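Local coordinates for DNA repair and telomere maintenance protein nbs1 (Schizosaccharomyces pombe, PDB 3HUF), which serves in the MRN complex as an adaptor for DNA double-strand break repair and telomere maintenance, its FHA and BRCT domains binding phosphorylated partners such as Ctp1, at residues F169-Y183 and S196-I209. Sequence-based numbering, arbitrary orientation.
Sequences FLKKTVIIDDSYLQY and SLMPDALECFKNII. With SCN (thiocyanate ion), chain E.
Phe205 lays its ring face against strand 174-176, with Ile175 N over the centre of the ring, 3.4 Å from its plane. Extended from the helix because CG is anti to the backbone N (chi1 -177°), the ring faces the Val174-Ile175 peptide and offers its edge to Phe169, whose CD1 stands 4.1 Å from Phe205 CZ. Val174 splits its two methyls over the helix surface: CG1 rests on Phe205 CB, while CG2 meets Leu202 CD2 at 3.7 Å. Strand 174-176 is an edge strand, beside 150-152, of the four-stranded parallel sheet of the first BRCT domain; helix 198-209 first runs nearly antiparallel to helix 178-183, then crosses the strand at 79°. Between these helices, Ala201 CB makes a CH-pi contact over one face of the Tyr180 ring, 3.9 Å from its centroid. Tyr180 OH donates a hydrogen bond to Leu197 O at 2.6 Å, coming from above the carbonyl plane, 52° out of it. A phenylalanine here could still cover Ala201 but would probably leave Leu197 O without this donor. One turn on, Tyr183 crosses Asp200 at about a right angle. Cys204 SG sits 3.4 Å from Asp177 OD2, which takes a weak capping bond from Ser179 N and another bond from Ser179 OG.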
ATOM      1  N   PHE A 169       6.227 -11.109   0.421  1.00 38.11           N
ATOM      2  CA  PHE A 169       5.671 -12.168  -0.416  1.00 38.18           C
ATOM      3  C   PHE A 169       4.635 -13.016   0.329  1.00 38.94           C
ATOM      4  O   PHE A 169       3.545 -13.299  -0.184  1.00 38.75           O
ATOM      5  CB  PHE A 169       6.807 -13.073  -0.900  1.00 37.50           C
ATOM      6  CG  PHE A 169       6.386 -14.062  -1.927  1.00 36.45           C
ATOM      7  CD1 PHE A 169       6.133 -13.657  -3.230  1.00 35.45           C
ATOM      8  CD2 PHE A 169       6.249 -15.408  -1.601  1.00 36.31           C
ATOM      9  CE1 PHE A 169       5.756 -14.570  -4.192  1.00 34.77           C
ATOM     10  CE2 PHE A 169       5.876 -16.322  -2.559  1.00 36.17           C
ATOM     11  CZ  PHE A 169       5.624 -15.906  -3.853  1.00 35.66           C
ATOM     12  N   LEU A 170       4.995 -13.423   1.545  1.00 39.86           N
ATOM     13  CA  LEU A 170       4.160 -14.308   2.342  1.00 40.05           C
ATOM     14  C   LEU A 170       2.876 -13.668   2.855  1.00 40.88           C
ATOM     15  O   LEU A 170       1.837 -14.329   2.878  1.00 40.97           O
ATOM     16  CB  LEU A 170       4.961 -14.902   3.498  1.00 40.02           C
ATOM     17  CG  LEU A 170       5.895 -16.033   3.072  1.00 39.62           C
ATOM     18  CD1 LEU A 170       6.899 -16.300   4.161  1.00 38.60           C
ATOM     19  CD2 LEU A 170       5.091 -17.280   2.776  1.00 38.67           C
ATOM     20  N   LYS A 171       2.932 -12.398   3.260  1.00 41.55           N
ATOM     21  CA  LYS A 171       1.707 -11.719   3.704  1.00 42.76           C
ATOM     22  C   LYS A 171       0.876 -11.137   2.541  1.00 42.34           C
ATOM     23  O   LYS A 171      -0.026 -10.321   2.742  1.00 42.48           O
ATOM     24  CB  LYS A 171       1.955 -10.711   4.861  1.00 42.83           C
ATOM     25  CG  LYS A 171       3.186  -9.827   4.759  1.00 44.43           C
ATOM     26  CD  LYS A 171       3.162  -8.721   5.822  1.00 47.21           C
ATOM     27  CE  LYS A 171       4.045  -7.521   5.422  1.00 49.28           C
ATOM     28  NZ  LYS A 171       3.649  -6.258   6.159  1.00 50.01           N
ATOM     29  N   LYS A 172       1.197 -11.585   1.326  1.00 41.68           N
ATOM     30  CA  LYS A 172       0.446 -11.275   0.100  1.00 41.37           C
ATOM     31  C   LYS A 172       0.499  -9.818  -0.345  1.00 40.85           C
ATOM     32  O   LYS A 172      -0.405  -9.315  -1.019  1.00 40.88           O
ATOM     33  CB  LYS A 172      -0.984 -11.829   0.161  1.00 42.11           C
ATOM     34  CG  LYS A 172      -1.017 -13.361   0.166  1.00 44.22           C
ATOM     35  CD  LYS A 172      -2.286 -13.906   0.795  1.00 48.05           C
ATOM     36  CE  LYS A 172      -2.362 -15.410   0.612  1.00 50.72           C
ATOM     37  NZ  LYS A 172      -3.709 -15.941   0.991  1.00 53.71           N
ATOM     38  N   THR A 173       1.579  -9.145   0.041  1.00 40.02           N
ATOM     39  CA  THR A 173       1.854  -7.798  -0.413  1.00 39.34           C
ATOM     40  C   THR A 173       2.288  -7.884  -1.878  1.00 38.77           C
ATOM     41  O   THR A 173       2.836  -8.898  -2.302  1.00 38.77           O
ATOM     42  CB  THR A 173       2.953  -7.184   0.446  1.00 39.21           C
ATOM     43  OG1 THR A 173       2.556  -7.278   1.814  1.00 39.06           O
ATOM     44  CG2 THR A 173       3.188  -5.727   0.107  1.00 38.86           C
ATOM     45  N   VAL A 174       1.994  -6.841  -2.649  1.00 38.28           N
ATOM     46  CA  VAL A 174       2.422  -6.739  -4.040  1.00 37.37           C
ATOM     47  C   VAL A 174       3.890  -6.289  -4.078  1.00 36.92           C
ATOM     48  O   VAL A 174       4.252  -5.256  -3.539  1.00 35.77           O
ATOM     49  CB  VAL A 174       1.516  -5.742  -4.823  1.00 37.44           C
ATOM     50  CG1 VAL A 174       1.953  -5.632  -6.287  1.00 37.81           C
ATOM     51  CG2 VAL A 174       0.054  -6.168  -4.739  1.00 35.72           C
ATOM     52  N   ILE A 175       4.749  -7.085  -4.712  1.00 37.12           N
ATOM     53  CA  ILE A 175       6.162  -6.757  -4.743  1.00 36.20           C
ATOM     54  C   ILE A 175       6.485  -6.013  -6.026  1.00 37.00           C
ATOM     55  O   ILE A 175       6.164  -6.449  -7.116  1.00 36.81           O
ATOM     56  CB  ILE A 175       7.043  -8.019  -4.554  1.00 36.79           C
ATOM     57  CG1 ILE A 175       6.810  -8.612  -3.149  1.00 35.31           C
ATOM     58  CG2 ILE A 175       8.533  -7.694  -4.800  1.00 34.53           C
ATOM     59  CD1 ILE A 175       7.439  -9.964  -2.984  1.00 36.60           C
ATOM     60  N   ILE A 176       7.093  -4.847  -5.895  1.00 37.37           N
ATOM     61  CA  ILE A 176       7.403  -4.073  -7.078  1.00 38.21           C
ATOM     62  C   ILE A 176       8.891  -3.793  -7.105  1.00 38.36           C
ATOM     63  O   ILE A 176       9.621  -4.176  -6.180  1.00 37.93           O
ATOM     64  CB  ILE A 176       6.596  -2.749  -7.099  1.00 38.08           C
ATOM     65  CG1 ILE A 176       6.791  -1.986  -5.783  1.00 37.78           C
ATOM     66  CG2 ILE A 176       5.121  -3.038  -7.373  1.00 37.34           C
ATOM     67  CD1 ILE A 176       6.067  -0.654  -5.728  1.00 37.64           C
ATOM     68  N   ASP A 177       9.332  -3.111  -8.149  1.00 39.11           N
ATOM     69  CA  ASP A 177      10.695  -2.646  -8.190  1.00 39.80           C
ATOM     70  C   ASP A 177      10.810  -1.270  -8.813  1.00 40.43           C
ATOM     71  O   ASP A 177       9.809  -0.615  -9.095  1.00 39.52           O
ATOM     72  CB  ASP A 177      11.628  -3.670  -8.867  1.00 40.02           C
ATOM     73  CG  ASP A 177      11.299  -3.925 -10.336  1.00 41.51           C
ATOM     74  OD1 ASP A 177      11.873  -4.883 -10.872  1.00 43.97           O
ATOM     75  OD2 ASP A 177      10.511  -3.195 -10.984  1.00 43.28           O
ATOM     76  N   ASP A 178      12.066  -0.865  -8.982  1.00 41.27           N
ATOM     77  CA  ASP A 178      12.521   0.355  -9.638  1.00 42.15           C
ATOM     78  C   ASP A 178      11.746   0.737 -10.901  1.00 41.72           C
ATOM     79  O   ASP A 178      11.397   1.899 -11.091  1.00 41.62           O
ATOM     80  CB  ASP A 178      13.987   0.103 -10.029  1.00 43.49           C
ATOM     81  CG  ASP A 178      14.783   1.358 -10.135  1.00 46.71           C
ATOM     82  OD1 ASP A 178      15.302   1.797  -9.084  1.00 52.40           O
ATOM     83  OD2 ASP A 178      14.919   1.881 -11.272  1.00 50.37           O
ATOM     84  N   SER A 179      11.501  -0.236 -11.779  1.00 41.73           N
ATOM     85  CA  SER A 179      10.818   0.022 -13.056  1.00 41.57           C
ATOM     86  C   SER A 179       9.389   0.560 -12.857  1.00 41.28           C
ATOM     87  O   SER A 179       8.940   1.427 -13.606  1.00 42.02           O
ATOM     88  CB  SER A 179      10.824  -1.230 -13.958  1.00 41.56           C
ATOM     89  OG  SER A 179       9.956  -2.239 -13.449  1.00 42.95           O
ATOM     90  N   TYR A 180       8.682   0.063 -11.849  1.00 40.21           N
ATOM     91  CA  TYR A 180       7.377   0.606 -11.518  1.00 39.67           C
ATOM     92  C   TYR A 180       7.489   2.015 -10.916  1.00 40.08           C
ATOM     93  O   TYR A 180       6.662   2.895 -11.200  1.00 39.92           O
ATOM     94  CB  TYR A 180       6.602  -0.318 -10.580  1.00 39.61           C
ATOM     95  CG  TYR A 180       5.245   0.230 -10.180  1.00 39.13           C
ATOM     96  CD1 TYR A 180       4.167   0.221 -11.075  1.00 38.88           C
ATOM     97  CD2 TYR A 180       5.051   0.782  -8.924  1.00 40.22           C
ATOM     98  CE1 TYR A 180       2.922   0.737 -10.699  1.00 36.86           C
ATOM     99  CE2 TYR A 180       3.821   1.297  -8.536  1.00 41.41           C
ATOM    100  CZ  TYR A 180       2.756   1.267  -9.427  1.00 40.02           C
ATOM    101  OH  TYR A 180       1.549   1.794  -9.015  1.00 39.89           O
ATOM    102  N   LEU A 181       8.513   2.240 -10.097  1.00 39.70           N
ATOM    103  CA  LEU A 181       8.742   3.566  -9.533  1.00 39.42           C
ATOM    104  C   LEU A 181       9.001   4.582 -10.643  1.00 40.07           C
ATOM    105  O   LEU A 181       8.480   5.693 -10.601  1.00 40.18           O
ATOM    106  CB  LEU A 181       9.896   3.542  -8.530  1.00 38.84           C
ATOM    107  CG  LEU A 181       9.699   2.654  -7.300  1.00 38.63           C
ATOM    108  CD1 LEU A 181      10.957   2.625  -6.448  1.00 37.49           C
ATOM    109  CD2 LEU A 181       8.490   3.094  -6.454  1.00 36.67           C
ATOM    110  N   GLN A 182       9.781   4.190 -11.646  1.00 41.02           N
ATOM    111  CA  GLN A 182      10.035   5.040 -12.806  1.00 42.70           C
ATOM    112  C   GLN A 182       8.723   5.441 -13.506  1.00 43.07           C
ATOM    113  O   GLN A 182       8.547   6.596 -13.889  1.00 42.60           O
ATOM    114  CB  GLN A 182      11.012   4.351 -13.775  1.00 42.93           C
ATOM    115  CG  GLN A 182      12.435   4.264 -13.217  1.00 46.44           C
ATOM    116  CD  GLN A 182      13.377   3.484 -14.116  1.00 51.76           C
ATOM    117  OE1 GLN A 182      13.005   3.089 -15.226  1.00 55.08           O
ATOM    118  NE2 GLN A 182      14.608   3.260 -13.647  1.00 52.21           N
ATOM    119  N   TYR A 183       7.815   4.475 -13.643  1.00 43.73           N
ATOM    120  CA  TYR A 183       6.459   4.731 -14.097  1.00 45.00           C
ATOM    121  C   TYR A 183       5.748   5.766 -13.222  1.00 45.33           C
ATOM    122  O   TYR A 183       5.232   6.746 -13.745  1.00 45.93           O
ATOM    123  CB  TYR A 183       5.667   3.426 -14.168  1.00 45.29           C
ATOM    124  CG  TYR A 183       4.175   3.577 -14.377  1.00 47.73           C
ATOM    125  CD1 TYR A 183       3.667   4.155 -15.534  1.00 50.97           C
ATOM    126  CD2 TYR A 183       3.265   3.106 -13.428  1.00 50.42           C
ATOM    127  CE1 TYR A 183       2.285   4.289 -15.728  1.00 52.93           C
ATOM    128  CE2 TYR A 183       1.888   3.231 -13.615  1.00 50.34           C
ATOM    129  CZ  TYR A 183       1.409   3.816 -14.768  1.00 52.96           C
ATOM    130  OH  TYR A 183       0.046   3.946 -14.970  1.00 55.92           O
ATOM    131  N   SER A 196      -5.783   3.808 -12.006  1.00 39.99           N
ATOM    132  CA  SER A 196      -4.843   3.889 -13.138  1.00 41.50           C
ATOM    133  C   SER A 196      -3.428   3.332 -12.926  1.00 41.58           C
ATOM    134  O   SER A 196      -2.798   2.903 -13.880  1.00 42.64           O
ATOM    135  CB  SER A 196      -4.693   5.328 -13.593  1.00 40.93           C
ATOM    136  OG  SER A 196      -5.729   5.652 -14.455  1.00 43.32           O
ATOM    137  N   LEU A 197      -2.932   3.377 -11.703  1.00 42.83           N
ATOM    138  CA  LEU A 197      -1.552   2.987 -11.392  1.00 44.18           C
ATOM    139  C   LEU A 197      -1.429   1.584 -10.779  1.00 44.87           C
ATOM    140  O   LEU A 197      -0.327   1.037 -10.688  1.00 44.45           O
ATOM    141  CB  LEU A 197      -0.909   4.028 -10.445  1.00 44.86           C
ATOM    142  CG  LEU A 197      -1.106   5.515 -10.812  1.00 45.07           C
ATOM    143  CD1 LEU A 197      -0.657   6.470  -9.691  1.00 49.01           C
ATOM    144  CD2 LEU A 197      -0.430   5.844 -12.124  1.00 47.79           C
ATOM    145  N   MET A 198      -2.560   1.014 -10.367  1.00 45.67           N
ATOM    146  CA  MET A 198      -2.588  -0.248  -9.620  1.00 46.37           C
ATOM    147  C   MET A 198      -2.336  -1.511 -10.425  1.00 45.67           C
ATOM    148  O   MET A 198      -1.599  -2.382  -9.950  1.00 46.16           O
ATOM    149  CB  MET A 198      -3.919  -0.447  -8.865  1.00 47.45           C
ATOM    150  CG  MET A 198      -4.230   0.501  -7.762  1.00 49.52           C
ATOM    151  SD  MET A 198      -2.891   0.821  -6.599  1.00 56.83           S
ATOM    152  CE  MET A 198      -3.852   1.279  -5.152  1.00 54.48           C
ATOM    153  N   PRO A 199      -3.003  -1.673 -11.590  1.00 45.02           N
ATOM    154  CA  PRO A 199      -2.739  -2.876 -12.350  1.00 44.18           C
ATOM    155  C   PRO A 199      -1.301  -3.019 -12.853  1.00 43.68           C
ATOM    156  O   PRO A 199      -0.848  -4.132 -13.054  1.00 43.55           O
ATOM    157  CB  PRO A 199      -3.706  -2.750 -13.547  1.00 44.77           C
ATOM    158  CG  PRO A 199      -4.785  -1.862 -13.063  1.00 44.10           C
ATOM    159  CD  PRO A 199      -4.041  -0.861 -12.253  1.00 45.22           C
ATOM    160  N   ASP A 200      -0.600  -1.909 -13.085  1.00 43.25           N
ATOM    161  CA  ASP A 200       0.778  -1.985 -13.586  1.00 42.63           C
ATOM    162  C   ASP A 200       1.663  -2.515 -12.483  1.00 41.03           C
ATOM    163  O   ASP A 200       2.640  -3.199 -12.752  1.00 40.63           O
ATOM    164  CB  ASP A 200       1.322  -0.627 -14.040  1.00 43.23           C
ATOM    165  CG  ASP A 200       0.808  -0.208 -15.411  1.00 45.49           C
ATOM    166  OD1 ASP A 200       0.182   0.875 -15.502  1.00 49.02           O
ATOM    167  OD2 ASP A 200       1.018  -0.929 -16.395  1.00 47.60           O
ATOM    168  N   ALA A 201       1.308  -2.202 -11.241  1.00 39.77           N
ATOM    169  CA  ALA A 201       2.036  -2.763 -10.093  1.00 38.97           C
ATOM    170  C   ALA A 201       1.916  -4.291 -10.018  1.00 38.36           C
ATOM    171  O   ALA A 201       2.895  -4.976  -9.706  1.00 38.08           O
ATOM    172  CB  ALA A 201       1.563  -2.122  -8.807  1.00 38.28           C
ATOM    173  N   LEU A 202       0.719  -4.808 -10.307  1.00 37.97           N
ATOM    174  CA  LEU A 202       0.466  -6.248 -10.293  1.00 38.21           C
ATOM    175  C   LEU A 202       1.188  -6.919 -11.448  1.00 37.71           C
ATOM    176  O   LEU A 202       1.688  -8.032 -11.288  1.00 37.69           O
ATOM    177  CB  LEU A 202      -1.035  -6.558 -10.367  1.00 38.60           C
ATOM    178  CG  LEU A 202      -1.886  -6.091  -9.179  1.00 42.00           C
ATOM    179  CD1 LEU A 202      -3.363  -6.027  -9.540  1.00 43.22           C
ATOM    180  CD2 LEU A 202      -1.671  -6.967  -7.925  1.00 44.73           C
ATOM    181  N   GLU A 203       1.248  -6.248 -12.599  1.00 36.85           N
ATOM    182  CA  GLU A 203       1.958  -6.793 -13.758  1.00 37.20           C
ATOM    183  C   GLU A 203       3.449  -6.859 -13.484  1.00 36.11           C
ATOM    184  O   GLU A 203       4.114  -7.825 -13.853  1.00 36.13           O
ATOM    185  CB  GLU A 203       1.702  -5.958 -15.022  1.00 37.59           C
ATOM    186  CG  GLU A 203       0.472  -6.373 -15.803  1.00 41.82           C
ATOM    187  CD  GLU A 203       0.484  -7.855 -16.160  1.00 46.08           C
ATOM    188  OE1 GLU A 203       1.409  -8.310 -16.872  1.00 48.28           O
ATOM    189  OE2 GLU A 203      -0.434  -8.572 -15.718  1.00 49.22           O
ATOM    190  N   CYS A 204       3.960  -5.808 -12.851  1.00 35.67           N
ATOM    191  CA  CYS A 204       5.349  -5.751 -12.424  1.00 35.39           C
ATOM    192  C   CYS A 204       5.663  -6.934 -11.487  1.00 34.52           C
ATOM    193  O   CYS A 204       6.642  -7.655 -11.687  1.00 34.27           O
ATOM    194  CB  CYS A 204       5.618  -4.413 -11.719  1.00 35.20           C
ATOM    195  SG  CYS A 204       7.309  -4.235 -11.070  1.00 37.48           S
ATOM    196  N   PHE A 205       4.801  -7.135 -10.498  1.00 34.03           N
ATOM    197  CA  PHE A 205       4.928  -8.207  -9.511  1.00 34.11           C
ATOM    198  C   PHE A 205       4.974  -9.566 -10.201  1.00 34.36           C
ATOM    199  O   PHE A 205       5.933 -10.318 -10.007  1.00 34.06           O
ATOM    200  CB  PHE A 205       3.760  -8.121  -8.525  1.00 34.31           C
ATOM    201  CG  PHE A 205       3.800  -9.141  -7.389  1.00 36.40           C
ATOM    202  CD1 PHE A 205       4.986  -9.791  -7.019  1.00 37.92           C
ATOM    203  CD2 PHE A 205       2.644  -9.423  -6.678  1.00 35.82           C
ATOM    204  CE1 PHE A 205       4.995 -10.722  -5.974  1.00 37.08           C
ATOM    205  CE2 PHE A 205       2.651 -10.347  -5.636  1.00 37.72           C
ATOM    206  CZ  PHE A 205       3.830 -10.992  -5.285  1.00 37.83           C
ATOM    207  N   LYS A 206       3.974  -9.840 -11.047  1.00 34.15           N
ATOM    208  CA  LYS A 206       3.879 -11.101 -11.749  1.00 35.09           C
ATOM    209  C   LYS A 206       5.111 -11.369 -12.621  1.00 34.08           C
ATOM    210  O   LYS A 206       5.534 -12.507 -12.756  1.00 33.60           O
ATOM    211  CB  LYS A 206       2.598 -11.171 -12.587  1.00 35.84           C
ATOM    212  CG  LYS A 206       1.343 -11.233 -11.721  1.00 40.73           C
ATOM    213  CD  LYS A 206       0.060 -11.494 -12.542  1.00 46.60           C
ATOM    214  CE  LYS A 206      -1.189 -10.945 -11.789  1.00 49.59           C
ATOM    215  NZ  LYS A 206      -2.483 -11.451 -12.363  1.00 50.98           N
ATOM    216  N   ASN A 207       5.681 -10.313 -13.197  1.00 33.17           N
ATOM    217  CA  ASN A 207       6.848 -10.484 -14.061  1.00 32.36           C
ATOM    218  C   ASN A 207       8.092 -10.749 -13.210  1.00 32.31           C
ATOM    219  O   ASN A 207       8.898 -11.611 -13.559  1.00 31.28           O
ATOM    220  CB  ASN A 207       7.019  -9.275 -15.002  1.00 31.66           C
ATOM    221  CG  ASN A 207       7.943  -9.561 -16.152  1.00 32.53           C
ATOM    222  OD1 ASN A 207       7.650 -10.400 -17.032  1.00 29.78           O
ATOM    223  ND2 ASN A 207       9.079  -8.856 -16.178  1.00 32.37           N
ATOM    224  N   ILE A 208       8.207 -10.050 -12.071  1.00 32.35           N
ATOM    225  CA  ILE A 208       9.339 -10.238 -11.146  1.00 33.35           C
ATOM    226  C   ILE A 208       9.564 -11.702 -10.746  1.00 33.94           C
ATOM    227  O   ILE A 208      10.693 -12.230 -10.873  1.00 34.47           O
ATOM    228  CB  ILE A 208       9.226  -9.358  -9.855  1.00 33.14           C
ATOM    229  CG1 ILE A 208       9.502  -7.889 -10.168  1.00 33.11           C
ATOM    230  CG2 ILE A 208      10.182  -9.844  -8.783  1.00 32.88           C
ATOM    231  CD1 ILE A 208       9.143  -6.930  -8.999  1.00 33.23           C
ATOM    232  N   ILE A 209       8.495 -12.367 -10.309  1.00 34.49           N
ATOM    233  CA  ILE A 209       8.596 -13.737  -9.800  1.00 35.46           C
ATOM    234  C   ILE A 209       8.751 -14.806 -10.892  1.00 36.35           C
ATOM    235  O   ILE A 209       9.177 -15.927 -10.592  1.00 37.25           O
ATOM    236  CB  ILE A 209       7.423 -14.097  -8.840  1.00 35.85           C
ATOM    237  CG1 ILE A 209       6.096 -14.199  -9.605  1.00 36.16           C
ATOM    238  CG2 ILE A 209       7.318 -13.074  -7.678  1.00 34.69           C
ATOM    239  CD1 ILE A 209       4.943 -14.712  -8.765  1.00 37.69           C
TER
HETATM  240  S   SCN E 326      -6.121   5.007  -7.244  1.00 29.15           S
HETATM  241  C   SCN E 326      -4.745   4.424  -8.167  1.00 28.19           C
HETATM  242  N   SCN E 326      -4.026   4.011  -9.014  1.00 28.65           N